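Local coordinates for protein DNA primase (Aquifex aeolicus, PDB 2AU3) that probably synthesises the short RNA primers, laid down on single-stranded DNA templates, from which DNA polymerase starts during replication, at residues A[273-278]-A[305-310]; A[14-19]-A[65-70]; A[186-191]-A[211-216]; A[368-373]-A[399-404]. All coordinates share one frame; numbering follows the deposited sequence.

Overall arrangement
Two of the four contacts are mainly apolar. Contact 2, in the zinc-binding part of the chain, is a meeting of two helix starts around one alanine methyl and alone is a buried contact; the other three are partly buried. Contact 1, in the Toprim part, packs the approach to helix 277-284 onto helix 298-313. Contact 3, in the N-terminal part of the catalytic core, depends on an arginine gripping a loop carbonyl. Contact 4, in the helical part, lies farthest from the chain's centre and mixes apolar, water-bridged and arginine contacts. Contacts 1 and 4 touch, because helix 363-374 lies against helix 298-313 through Tyr372 and Tyr373; contacts 2 and 4 have centres 57 Å apart.

Contact 1 (A[273-278]-A[305-310])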
loop_
_atom_site.group_PDB
_atom_site.type_symbol
_atom_site.label_atom_id
_atom_site.label_comp_id
_atom_site.label_asym_id
_atom_site.label_seq_id
_atom_site.Cartn_x
_atom_site.Cartn_y
_atom_site.Cartn_z
ATOM N N THR A 273 -9.134 7.099 3.161
ATOM C CA THR A 273 -10.595 7.297 3.156
ATOM C C THR A 273 -11.406 6.514 2.099
ATOM O O THR A 273 -11.091 5.361 1.786
ATOM C CB THR A 273 -10.906 8.765 2.908
ATOM O OG1 THR A 273 -10.602 9.068 1.538
ATOM C CG2 THR A 273 -10.003 9.683 3.708
ATOM N N ALA A 274 -12.459 7.184 1.566
ATOM C CA ALA A 274 -13.269 6.637 0.462
ATOM C C ALA A 274 -12.499 6.578 -0.867
ATOM O O ALA A 274 -11.755 7.480 -1.218
ATOM C CB ALA A 274 -14.561 7.425 0.276
ATOM N N LEU A 275 -12.732 5.518 -1.606
ATOM C CA LEU A 275 -12.137 5.371 -2.908
ATOM C C LEU A 275 -12.423 6.647 -3.743
ATOM O O LEU A 275 -13.523 7.180 -3.701
ATOM C CB LEU A 275 -12.692 4.122 -3.591
ATOM C CG LEU A 275 -12.175 3.878 -5.002
ATOM C CD1 LEU A 275 -10.832 3.206 -4.935
ATOM C CD2 LEU A 275 -13.189 3.006 -5.758
ATOM N N THR A 276 -11.414 7.143 -4.451
ATOM C CA THR A 276 -11.600 8.261 -5.378
ATOM C C THR A 276 -11.572 7.748 -6.788
ATOM O O THR A 276 -11.094 6.656 -7.041
ATOM C CB THR A 276 -10.496 9.311 -5.240
ATOM O OG1 THR A 276 -9.264 8.758 -5.733
ATOM C CG2 THR A 276 -10.242 9.677 -3.752
ATOM N N GLN A 277 -12.059 8.560 -7.726
ATOM C CA GLN A 277 -11.935 8.238 -9.145
ATOM C C GLN A 277 -10.483 7.996 -9.599
ATOM O O GLN A 277 -10.213 7.041 -10.359
ATOM C CB GLN A 277 -12.576 9.349 -10.003
ATOM C CG GLN A 277 -12.721 8.955 -11.489
ATOM C CD GLN A 277 -13.674 7.760 -11.679
ATOM O OE1 GLN A 277 -13.271 6.675 -12.116
ATOM N NE2 GLN A 277 -14.918 7.970 -11.372
ATOM N N ASN A 278 -9.550 8.852 -9.164
ATOM C CA ASN A 278 -8.147 8.645 -9.539
ATOM C C ASN A 278 -7.665 7.276 -9.052
ATOM O O ASN A 278 -6.934 6.620 -9.754
ATOM C CB ASN A 278 -7.214 9.749 -9.001
ATOM C CG ASN A 278 -7.321 11.039 -9.796
ATOM O OD1 ASN A 278 -7.804 11.041 -10.930
ATOM N ND2 ASN A 278 -6.876 12.157 -9.198
ATOM N N LYS A 305 -21.640 1.116 -2.402
ATOM C CA LYS A 305 -22.475 1.751 -3.419
ATOM C C LYS A 305 -21.892 3.060 -3.953
ATOM O O LYS A 305 -22.001 3.346 -5.144
ATOM C CB LYS A 305 -23.912 1.944 -2.906
ATOM C CG LYS A 305 -24.660 0.605 -2.773
ATOM C CD LYS A 305 -25.901 0.721 -1.883
ATOM C CE LYS A 305 -26.270 -0.628 -1.306
ATOM N NZ LYS A 305 -27.638 -1.089 -1.694
ATOM N N SER A 306 -21.290 3.867 -3.084
ATOM C CA SER A 306 -20.574 5.061 -3.551
ATOM C C SER A 306 -19.353 4.749 -4.418
ATOM O O SER A 306 -18.993 5.526 -5.312
ATOM C CB SER A 306 -20.163 5.941 -2.366
ATOM O OG SER A 306 -21.304 6.229 -1.570
ATOM N N ALA A 307 -18.683 3.636 -4.146
ATOM C CA ALA A 307 -17.420 3.336 -4.853
ATOM C C ALA A 307 -17.650 2.669 -6.215
ATOM O O ALA A 307 -16.845 2.808 -7.139
ATOM C CB ALA A 307 -16.508 2.466 -3.965
ATOM N N ILE A 308 -18.760 1.952 -6.335
ATOM C CA ILE A 308 -19.059 1.149 -7.524
ATOM C C ILE A 308 -19.089 1.951 -8.839
ATOM O O ILE A 308 -18.476 1.541 -9.811
ATOM C CB ILE A 308 -20.395 0.358 -7.314
ATOM C CG1 ILE A 308 -20.174 -0.816 -6.370
ATOM C CG2 ILE A 308 -20.924 -0.131 -8.627
ATOM C CD1 ILE A 308 -21.464 -1.532 -5.864
ATOM N N PRO A 309 -19.779 3.097 -8.888
ATOM C CA PRO A 309 -19.772 3.912 -10.104
ATOM C C PRO A 309 -18.364 4.393 -10.491
ATOM O O PRO A 309 -18.088 4.551 -11.670
ATOM C CB PRO A 309 -20.647 5.100 -9.711
ATOM C CG PRO A 309 -21.571 4.508 -8.671
ATOM C CD PRO A 309 -20.634 3.702 -7.848
ATOM N N LEU A 310 -17.505 4.650 -9.512
ATOM C CA LEU A 310 -16.122 5.034 -9.860
ATOM C C LEU A 310 -15.404 3.874 -10.538
ATOM O O LEU A 310 -14.669 4.082 -11.508
ATOM C CB LEU A 310 -15.313 5.490 -8.639
ATOM C CG LEU A 310 -16.009 6.404 -7.621
ATOM C CD1 LEU A 310 -15.055 6.651 -6.468
ATOM C CD2 LEU A 310 -16.467 7.716 -8.250
#
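Leu275 and Ala307 form one half of an apolar contact, with Leu275 CD2 3.8 Å from Ala307 CB. Trans to its own backbone N (chi1 178°), Leu275 CG sends this branch to the helix, where a methyl as small as that of Ala307 lets the loop come close. Leu310, one turn further on, supplies the other half: its CD1 lies 4.2 Å from Leu275 CD2, and the same methyl presses on the backbone, 3.2 Å from Leu275 O. A branched leucine suits this place because its second methyl, CD2, turns to Gln277 instead. The chain of Gln277 bends at chi2 (64°), bringing its amide end obliquely across Leu310, whose CB is 4.1 Å from Gln277 CD.

The clear hydrogen bonds lie beside the contact. Thr276 is the N-cap of helix 277-284: its hydroxyl caps a backbone N in the first turn and also bonds to Gly228 O, while Thr276 N is bonded by the side chain of Gln279. Helix 277-284 follows strand 267-270 and helix 298-313 follows strand 289-293, the alternation of parallel strands and helices characteristic of the Toprim fold.

Contact 2 (A[14-19]-A[65-70]); sequences IDIVDV and GDAIKF
Ala67 is the knot of this contact: its CB is touched by three branched side chains from the segment 14-19. Ile14 CG2 comes to 3.6 Å from Ala67 CB, Ile16 CG1 to 3.7 Å and Val19 CG1 to 3.8 Å. The chi1 of Ile16 (-168°) carries CG1 away from its backbone N and lays the chain along the start of helix 67-75, so that Ile16 CD1 ends 3.6 Å from Ala67 N. The small alanine suits a place where the CA atoms of Ile16 and Ala67 are 4.9 Å apart.

Farther out the fit is looser. Ile14 and Ile68 cross at about a right angle, meeting at 4.0 Å between Ile14 CD1 and Ile68 CG1, and Ile68 goes on to pack against helices 6-13 and 79-90. Asp15 and Val17 point away and are partly exposed; Asp18 is exposed. Asp15 is an N-cap: its OD1 takes Val17 N from above the carboxylate plane and is also bonded by Gln54. Asp66 caps the partner helix more squarely, Lys69 N pointing almost straight at Asp66 OD1 (161°) over 2.9 Å, while Tyr79 bonds to OD2.

Polar groups thus serve each helix start separately. Across the contact, aliphatic groups meet one another and the backbone at the start of helix 67-75 with no directed bond between the segments, which implies cohesion by exclusion of water and by shape.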
loop_
_atom_site.group_PDB
_atom_site.type_symbol
_atom_site.label_atom_id
_atom_site.label_comp_id
_atom_site.label_asym_id
_atom_site.label_seq_id
_atom_site.Cartn_x
_atom_site.Cartn_y
_atom_site.Cartn_z
ATOM N N ILE A 14 25.022 0.616 -11.172
ATOM C CA ILE A 14 25.310 -0.390 -10.135
ATOM C C ILE A 14 24.486 -1.653 -10.353
ATOM O O ILE A 14 23.333 -1.579 -10.769
ATOM C CB ILE A 14 25.006 0.150 -8.718
ATOM C CG1 ILE A 14 25.991 1.249 -8.332
ATOM C CG2 ILE A 14 25.106 -0.963 -7.716
ATOM C CD1 ILE A 14 25.413 2.202 -7.295
ATOM N N ASP A 15 25.090 -2.809 -10.091
ATOM C CA ASP A 15 24.344 -4.058 -9.989
ATOM C C ASP A 15 24.450 -4.485 -8.540
ATOM O O ASP A 15 25.545 -4.748 -8.046
ATOM C CB ASP A 15 24.941 -5.146 -10.912
ATOM C CG ASP A 15 24.087 -6.425 -10.967
ATOM O OD1 ASP A 15 23.211 -6.647 -10.081
ATOM O OD2 ASP A 15 24.213 -7.274 -11.876
ATOM N N ILE A 16 23.312 -4.532 -7.850
ATOM C CA ILE A 16 23.302 -4.816 -6.418
ATOM C C ILE A 16 23.984 -6.137 -6.060
ATOM O O ILE A 16 24.579 -6.258 -4.997
ATOM C CB ILE A 16 21.867 -4.781 -5.879
ATOM C CG1 ILE A 16 21.868 -4.788 -4.349
ATOM C CG2 ILE A 16 21.019 -5.921 -6.492
ATOM C CD1 ILE A 16 20.485 -4.384 -3.748
ATOM N N VAL A 17 23.902 -7.117 -6.963
ATOM C CA VAL A 17 24.542 -8.411 -6.765
ATOM C C VAL A 17 26.060 -8.246 -6.631
ATOM O O VAL A 17 26.669 -8.757 -5.686
ATOM C CB VAL A 17 24.163 -9.411 -7.901
ATOM C CG1 VAL A 17 24.968 -10.706 -7.800
ATOM C CG2 VAL A 17 22.687 -9.734 -7.845
ATOM N N ASP A 18 26.674 -7.514 -7.551
ATOM C CA ASP A 18 28.115 -7.233 -7.432
ATOM C C ASP A 18 28.462 -6.498 -6.124
ATOM O O ASP A 18 29.448 -6.848 -5.459
ATOM C CB ASP A 18 28.648 -6.426 -8.629
ATOM C CG ASP A 18 28.501 -7.163 -9.956
ATOM O OD1 ASP A 18 28.624 -8.407 -9.990
ATOM O OD2 ASP A 18 28.263 -6.568 -11.029
ATOM N N VAL A 19 27.683 -5.484 -5.742
ATOM C CA VAL A 19 28.078 -4.763 -4.512
ATOM C C VAL A 19 27.933 -5.543 -3.223
ATOM O O VAL A 19 28.849 -5.520 -2.402
ATOM C CB VAL A 19 27.668 -3.226 -4.397
ATOM C CG1 VAL A 19 26.815 -2.742 -5.522
ATOM C CG2 VAL A 19 27.101 -2.854 -3.013
ATOM N N GLY A 65 16.236 -2.429 0.794
ATOM C CA GLY A 65 16.574 -1.254 0.015
ATOM C C GLY A 65 17.456 -1.538 -1.192
ATOM O O GLY A 65 17.624 -2.695 -1.609
ATOM N N ASP A 66 18.030 -0.477 -1.760
ATOM C CA ASP A 66 18.901 -0.628 -2.921
ATOM C C ASP A 66 20.354 -0.863 -2.504
ATOM O O ASP A 66 20.668 -1.052 -1.309
ATOM C CB ASP A 66 18.754 0.558 -3.922
ATOM C CG ASP A 66 19.263 1.898 -3.352
ATOM O OD1 ASP A 66 19.894 1.897 -2.282
ATOM O OD2 ASP A 66 19.077 3.013 -3.908
ATOM N N ALA A 67 21.233 -0.902 -3.501
ATOM C CA ALA A 67 22.636 -1.187 -3.265
ATOM C C ALA A 67 23.337 -0.098 -2.441
ATOM O O ALA A 67 24.091 -0.406 -1.523
ATOM C CB ALA A 67 23.355 -1.398 -4.600
ATOM N N ILE A 68 23.097 1.170 -2.768
ATOM C CA ILE A 68 23.704 2.253 -2.008
ATOM C C ILE A 68 23.307 2.151 -0.531
ATOM O O ILE A 68 24.136 2.358 0.382
ATOM C CB ILE A 68 23.251 3.624 -2.549
ATOM C CG1 ILE A 68 23.796 3.848 -3.974
ATOM C CG2 ILE A 68 23.701 4.750 -1.572
ATOM C CD1 ILE A 68 23.148 5.033 -4.714
ATOM N N LYS A 69 22.029 1.869 -0.306
ATOM C CA LYS A 69 21.497 1.761 1.037
ATOM C C LYS A 69 22.159 0.608 1.799
ATOM O O LYS A 69 22.465 0.748 2.983
ATOM C CB LYS A 69 19.984 1.569 0.991
ATOM C CG LYS A 69 19.392 1.164 2.321
ATOM C CD LYS A 69 17.982 1.690 2.442
ATOM C CE LYS A 69 17.525 1.690 3.874
ATOM N NZ LYS A 69 16.090 1.318 3.936
ATOM N N PHE A 70 22.395 -0.522 1.129
ATOM C CA PHE A 70 23.127 -1.610 1.786
ATOM C C PHE A 70 24.486 -1.111 2.320
ATOM O O PHE A 70 24.856 -1.371 3.463
ATOM C CB PHE A 70 23.342 -2.826 0.873
ATOM C CG PHE A 70 24.176 -3.906 1.531
ATOM C CD1 PHE A 70 23.589 -4.832 2.403
ATOM C CD2 PHE A 70 25.556 -3.936 1.352
ATOM C CE1 PHE A 70 24.361 -5.806 3.051
ATOM C CE2 PHE A 70 26.341 -4.920 1.998
ATOM C CZ PHE A 70 25.745 -5.836 2.851
#

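Contact 3 (A[186-191]-A[211-216])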
loop_
_atom_site.group_PDB
_atom_site.type_symbol
_atom_site.label_atom_id
_atom_site.label_comp_id
_atom_site.label_asym_id
_atom_site.label_seq_id
_atom_site.Cartn_x
_atom_site.Cartn_y
_atom_site.Cartn_z
ATOM N N LEU A 186 3.977 11.139 16.194
ATOM C CA LEU A 186 4.430 10.807 17.554
ATOM C C LEU A 186 3.488 9.846 18.284
ATOM O O LEU A 186 2.289 10.077 18.329
ATOM C CB LEU A 186 4.639 12.078 18.394
ATOM C CG LEU A 186 5.286 11.897 19.766
ATOM C CD1 LEU A 186 6.692 11.298 19.624
ATOM C CD2 LEU A 186 5.366 13.251 20.474
ATOM N N ARG A 187 4.047 8.742 18.789
ATOM C CA ARG A 187 3.310 7.796 19.623
ATOM C C ARG A 187 2.376 6.879 18.840
ATOM O O ARG A 187 1.630 6.135 19.425
ATOM C CB ARG A 187 2.543 8.556 20.729
ATOM C CG ARG A 187 2.392 7.813 22.047
ATOM C CD ARG A 187 3.703 7.492 22.777
ATOM N NE ARG A 187 4.447 8.695 23.150
ATOM C CZ ARG A 187 5.758 8.826 23.038
ATOM N NH1 ARG A 187 6.494 7.828 22.564
ATOM N NH2 ARG A 187 6.342 9.959 23.388
ATOM N N ARG A 188 2.422 6.927 17.513
ATOM C CA ARG A 188 1.535 6.106 16.691
ATOM C C ARG A 188 2.269 4.928 16.090
ATOM O O ARG A 188 3.476 4.989 15.864
ATOM C CB ARG A 188 0.919 6.920 15.549
ATOM C CG ARG A 188 0.034 8.061 16.004
ATOM C CD ARG A 188 -0.572 8.886 14.870
ATOM N NE ARG A 188 -1.421 9.906 15.486
ATOM C CZ ARG A 188 -2.737 9.871 15.519
ATOM N NH1 ARG A 188 -3.401 8.903 14.880
ATOM N NH2 ARG A 188 -3.394 10.815 16.180
ATOM N N VAL A 189 1.526 3.862 15.808
ATOM C CA VAL A 189 2.036 2.782 14.972
ATOM C C VAL A 189 1.988 3.347 13.560
ATOM O O VAL A 189 0.992 3.917 13.165
ATOM C CB VAL A 189 1.188 1.492 15.125
ATOM C CG1 VAL A 189 1.413 0.489 13.917
ATOM C CG2 VAL A 189 1.526 0.808 16.499
ATOM N N VAL A 190 3.106 3.259 12.848
ATOM C CA VAL A 190 3.266 3.912 11.591
ATOM C C VAL A 190 3.109 2.881 10.492
ATOM O O VAL A 190 3.683 1.793 10.561
ATOM C CB VAL A 190 4.646 4.587 11.487
ATOM C CG1 VAL A 190 4.872 5.083 10.093
ATOM C CG2 VAL A 190 4.773 5.768 12.506
ATOM N N ILE A 191 2.321 3.233 9.483
ATOM C CA ILE A 191 2.138 2.385 8.312
ATOM C C ILE A 191 2.617 3.169 7.100
ATOM O O ILE A 191 1.960 4.121 6.659
ATOM C CB ILE A 191 0.633 1.979 8.151
ATOM C CG1 ILE A 191 0.070 1.406 9.461
ATOM C CG2 ILE A 191 0.456 0.973 7.029
ATOM C CD1 ILE A 191 -0.797 2.420 10.259
ATOM N N ASP A 211 -6.270 9.781 23.551
ATOM C CA ASP A 211 -5.923 11.146 23.141
ATOM C C ASP A 211 -7.157 11.780 22.486
ATOM O O ASP A 211 -8.074 11.070 22.068
ATOM C CB ASP A 211 -4.766 11.102 22.123
ATOM C CG ASP A 211 -3.825 12.278 22.246
ATOM O OD1 ASP A 211 -4.193 13.386 21.799
ATOM O OD2 ASP A 211 -2.686 12.199 22.766
ATOM N N LYS A 212 -7.162 13.106 22.376
ATOM C CA LYS A 212 -8.232 13.820 21.672
ATOM C C LYS A 212 -8.122 13.693 20.127
ATOM O O LYS A 212 -9.130 13.777 19.420
ATOM C CB LYS A 212 -8.275 15.297 22.138
ATOM C CG LYS A 212 -9.012 16.292 21.211
ATOM C CD LYS A 212 -10.527 16.291 21.422
ATOM C CE LYS A 212 -11.261 16.407 20.072
ATOM N NZ LYS A 212 -12.702 16.798 20.255
ATOM N N SER A 213 -6.908 13.447 19.630
ATOM C CA SER A 213 -6.620 13.408 18.185
ATOM C C SER A 213 -7.331 12.272 17.466
ATOM O O SER A 213 -7.785 11.325 18.114
ATOM C CB SER A 213 -5.109 13.281 17.962
ATOM O OG SER A 213 -4.628 12.054 18.485
ATOM N N PRO A 214 -7.432 12.353 16.126
ATOM C CA PRO A 214 -8.025 11.273 15.337
ATOM C C PRO A 214 -7.282 9.972 15.552
ATOM O O PRO A 214 -6.074 9.976 15.833
ATOM C CB PRO A 214 -7.861 11.753 13.891
ATOM C CG PRO A 214 -7.818 13.231 14.005
ATOM C CD PRO A 214 -7.033 13.489 15.268
ATOM N N LYS A 215 -8.002 8.867 15.425
ATOM C CA LYS A 215 -7.416 7.557 15.620
ATOM C C LYS A 215 -6.394 7.284 14.514
ATOM O O LYS A 215 -5.411 6.587 14.745
ATOM C CB LYS A 215 -8.499 6.464 15.630
ATOM C CG LYS A 215 -9.139 6.187 17.010
ATOM C CD LYS A 215 -10.327 5.243 16.850
ATOM C CE LYS A 215 -11.486 5.552 17.805
ATOM N NZ LYS A 215 -12.775 4.971 17.265
ATOM N N TYR A 216 -6.656 7.824 13.320
ATOM C CA TYR A 216 -5.782 7.644 12.163
ATOM C C TYR A 216 -5.463 8.968 11.481
ATOM O O TYR A 216 -6.363 9.776 11.209
ATOM C CB TYR A 216 -6.412 6.668 11.161
ATOM C CG TYR A 216 -5.574 6.418 9.927
ATOM C CD1 TYR A 216 -4.511 5.511 9.952
ATOM C CD2 TYR A 216 -5.846 7.087 8.727
ATOM C CE1 TYR A 216 -3.733 5.281 8.817
ATOM C CE2 TYR A 216 -5.073 6.857 7.586
ATOM C CZ TYR A 216 -4.023 5.952 7.638
ATOM O OH TYR A 216 -3.261 5.738 6.507
#
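Arg188 reaches across to the loop 211-216 and grips Pro214 O end-on, giving one carbonyl two N-H donors. Arg188 NH2 to Pro214 O is 2.8 Å and comes nearly along the carbonyl direction; Arg188 NH1 to Pro214 O is 3.0 Å, with the donor tilted 31° from the carbonyl plane. The acceptor itself lies almost exactly in the guanidinium plane. This reach needs a long side chain, and the run from CG to NE is straight (chi2 179°, chi3 178°).

Arg188 NH1 also donates to Gly205 O, and Lys215 O lies 3.1 Å from Arg188 NH1. Ser213 OG sits at the guanidinium edge, 2.9 Å from Arg188 NH2, but the angle is too poor for a hydrogen bond. Within the loop, Ser213 N makes a weak bond to Asp211 OD1, while Ser213 O accepts from Arg207 NE. Proline suits a loop residue whose carbonyl is the point of attachment, since its ring restricts the backbone.

Beside this polar grip, Ile191 CD1 touches the edge of the Tyr216 ring, 4.3 Å from Tyr216 CE1. Strand 188-194 pairs with 146-147 on one side and 200-207 on the other; the loop returns from 200-207 so that strand 216-218 can pair with that strand's other edge, and the Tyr216 ring meets Tyr253 of helix 253-261.

Contact 4 (A[368-373]-A[399-404]); sequences REFRYY and EILLMK
Helix 363-374 lies beside the short helix 398-401, with the CA atoms of Arg371 and Leu401 5.0 Å apart, and that helix closes in a Schellman motif in which Met403, with its positive phi, is the C-prime residue: Lys404 N bonds to Glu399 O and Met403 N to Ile400 O.

Arg371 is the central side chain of the contact. Its CB approaches Leu401 O, and beyond it the chain bends at chi3 (-94°), which turns the guanidinium over the end of the short helix. Ile400 O lies over one face of that group, 2.7 Å from Arg371 NE, and Ile400 CG2 stands 4.1 Å above the plane, over its centre. The Met403 chain runs alongside the arginine at a slant, its CG 3.8 Å from Arg371 CG, then bends at chi3 to bring CE to 3.4 Å from Arg371 O. A flexible, unbranched methionine can follow the arginine in this way. Deeper in, Phe370 CD2 meets Leu401 CD2 at 4.2 Å; both residues are buried and reach Phe390 of helix 380-394, whose ring stacks on that of Phe370.

One water, donating to Arg371 O at 2.7 Å and to Leu401 O at 2.6 Å, ties the two backbones together. The contact therefore joins a small apolar interior to a wetter rim. Because the guanidinium sits close to Ile400 O at the C-terminal end of the short helix, the partial negative charge of that carbonyl would probably favour its positive charge.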
loop_
_atom_site.group_PDB
_atom_site.type_symbol
_atom_site.label_atom_id
_atom_site.label_comp_id
_atom_site.label_asym_id
_atom_site.label_seq_id
_atom_site.Cartn_x
_atom_site.Cartn_y
_atom_site.Cartn_z
ATOM N N ARG A 368 -34.354 0.746 -10.316
ATOM C CA ARG A 368 -33.710 2.027 -10.040
ATOM C C ARG A 368 -32.198 1.866 -9.988
ATOM O O ARG A 368 -31.458 2.635 -10.611
ATOM C CB ARG A 368 -34.197 2.578 -8.701
ATOM C CG ARG A 368 -34.671 4.002 -8.780
ATOM C CD ARG A 368 -34.029 4.918 -7.736
ATOM N NE ARG A 368 -34.887 5.039 -6.564
ATOM C CZ ARG A 368 -34.698 5.888 -5.567
ATOM N NH1 ARG A 368 -33.657 6.718 -5.551
ATOM N NH2 ARG A 368 -35.563 5.895 -4.576
ATOM N N GLU A 369 -31.756 0.848 -9.239
ATOM C CA GLU A 369 -30.334 0.590 -9.030
ATOM C C GLU A 369 -29.695 0.184 -10.338
ATOM O O GLU A 369 -28.695 0.749 -10.741
ATOM C CB GLU A 369 -30.134 -0.531 -8.006
ATOM C CG GLU A 369 -30.048 -0.064 -6.562
ATOM C CD GLU A 369 -29.240 -1.027 -5.690
ATOM O OE1 GLU A 369 -29.584 -2.241 -5.663
ATOM O OE2 GLU A 369 -28.270 -0.568 -5.035
ATOM N N PHE A 370 -30.307 -0.789 -10.996
ATOM C CA PHE A 370 -29.826 -1.288 -12.284
ATOM C C PHE A 370 -29.626 -0.168 -13.307
ATOM O O PHE A 370 -28.547 -0.053 -13.914
ATOM C CB PHE A 370 -30.790 -2.324 -12.835
ATOM C CG PHE A 370 -30.296 -3.019 -14.079
ATOM C CD1 PHE A 370 -29.476 -4.134 -13.987
ATOM C CD2 PHE A 370 -30.688 -2.585 -15.340
ATOM C CE1 PHE A 370 -29.035 -4.789 -15.148
ATOM C CE2 PHE A 370 -30.245 -3.233 -16.489
ATOM C CZ PHE A 370 -29.415 -4.321 -16.388
ATOM N N ARG A 371 -30.649 0.657 -13.492
ATOM C CA ARG A 371 -30.560 1.728 -14.473
ATOM C C ARG A 371 -29.546 2.779 -14.034
ATOM O O ARG A 371 -28.843 3.321 -14.856
ATOM C CB ARG A 371 -31.937 2.328 -14.778
ATOM C CG ARG A 371 -32.200 3.684 -14.178
ATOM C CD ARG A 371 -33.693 4.113 -14.180
ATOM N NE ARG A 371 -34.023 4.923 -15.350
ATOM C CZ ARG A 371 -35.053 5.756 -15.430
ATOM N NH1 ARG A 371 -35.894 5.900 -14.407
ATOM N NH2 ARG A 371 -35.257 6.439 -16.550
ATOM N N TYR A 372 -29.455 3.037 -12.734
ATOM C CA TYR A 372 -28.403 3.913 -12.206
ATOM C C TYR A 372 -26.983 3.364 -12.485
ATOM O O TYR A 372 -26.145 4.068 -13.018
ATOM C CB TYR A 372 -28.631 4.154 -10.723
ATOM C CG TYR A 372 -27.510 4.849 -9.994
ATOM C CD1 TYR A 372 -27.374 6.240 -10.037
ATOM C CD2 TYR A 372 -26.617 4.127 -9.220
ATOM C CE1 TYR A 372 -26.352 6.883 -9.353
ATOM C CE2 TYR A 372 -25.605 4.759 -8.520
ATOM C CZ TYR A 372 -25.465 6.131 -8.601
ATOM O OH TYR A 372 -24.453 6.744 -7.913
ATOM N N TYR A 373 -26.704 2.119 -12.116
ATOM C CA TYR A 373 -25.358 1.572 -12.376
ATOM C C TYR A 373 -25.043 1.492 -13.854
ATOM O O TYR A 373 -23.915 1.742 -14.278
ATOM C CB TYR A 373 -25.174 0.197 -11.741
ATOM C CG TYR A 373 -25.050 0.263 -10.265
ATOM C CD1 TYR A 373 -24.203 1.180 -9.671
ATOM C CD2 TYR A 373 -25.836 -0.558 -9.451
ATOM C CE1 TYR A 373 -24.113 1.284 -8.292
ATOM C CE2 TYR A 373 -25.751 -0.484 -8.076
ATOM C CZ TYR A 373 -24.880 0.435 -7.498
ATOM O OH TYR A 373 -24.782 0.532 -6.132
ATOM N N GLU A 399 -36.453 2.150 -22.828
ATOM C CA GLU A 399 -36.289 3.586 -22.665
ATOM C C GLU A 399 -36.266 4.021 -21.190
ATOM O O GLU A 399 -35.708 5.070 -20.862
ATOM C CB GLU A 399 -37.338 4.372 -23.491
ATOM C CG GLU A 399 -38.634 3.619 -23.839
ATOM C CD GLU A 399 -38.462 2.541 -24.912
ATOM O OE1 GLU A 399 -38.095 2.883 -26.067
ATOM O OE2 GLU A 399 -38.700 1.347 -24.605
ATOM N N ILE A 400 -36.840 3.204 -20.306
ATOM C CA ILE A 400 -36.703 3.406 -18.857
ATOM C C ILE A 400 -35.283 3.026 -18.402
ATOM O O ILE A 400 -34.612 3.787 -17.699
ATOM C CB ILE A 400 -37.754 2.555 -18.067
ATOM C CG1 ILE A 400 -39.201 2.996 -18.372
ATOM C CG2 ILE A 400 -37.443 2.554 -16.557
ATOM C CD1 ILE A 400 -39.465 4.508 -18.251
ATOM N N LEU A 401 -34.839 1.844 -18.826
ATOM C CA LEU A 401 -33.524 1.325 -18.495
ATOM C C LEU A 401 -32.359 2.164 -19.034
ATOM O O LEU A 401 -31.314 2.265 -18.392
ATOM C CB LEU A 401 -33.386 -0.123 -18.975
ATOM C CG LEU A 401 -34.417 -1.133 -18.458
ATOM C CD1 LEU A 401 -34.177 -2.495 -19.113
ATOM C CD2 LEU A 401 -34.372 -1.228 -16.925
ATOM N N LEU A 402 -32.534 2.749 -20.210
ATOM C CA LEU A 402 -31.481 3.571 -20.806
ATOM C C LEU A 402 -31.582 5.048 -20.394
ATOM O O LEU A 402 -30.814 5.889 -20.876
ATOM C CB LEU A 402 -31.466 3.409 -22.325
ATOM C CG LEU A 402 -31.066 2.017 -22.813
ATOM C CD1 LEU A 402 -30.757 2.028 -24.302
ATOM C CD2 LEU A 402 -29.861 1.470 -22.023
ATOM N N MET A 403 -32.510 5.336 -19.476
ATOM C CA MET A 403 -32.737 6.678 -18.939
ATOM C C MET A 403 -33.022 7.714 -20.037
ATOM O O MET A 403 -32.579 8.869 -19.954
ATOM C CB MET A 403 -31.594 7.114 -17.993
ATOM C CG MET A 403 -31.784 6.640 -16.532
ATOM S SD MET A 403 -30.545 7.217 -15.308
ATOM C CE MET A 403 -29.059 6.515 -15.947
ATOM N N LYS A 404 -33.765 7.274 -21.058
ATOM C CA LYS A 404 -34.233 8.125 -22.156
ATOM C C LYS A 404 -35.445 8.939 -21.716
ATOM O O LYS A 404 -36.518 8.381 -21.473
ATOM C CB LYS A 404 -34.609 7.284 -23.383
ATOM C CG LYS A 404 -33.697 6.098 -23.650
ATOM C CD LYS A 404 -33.696 5.709 -25.122
ATOM C CE LYS A 404 -32.374 5.056 -25.524
ATOM N NZ LYS A 404 -31.482 5.954 -26.291
HETATM O O HOH W 1 -29.135 3.484 -17.531
#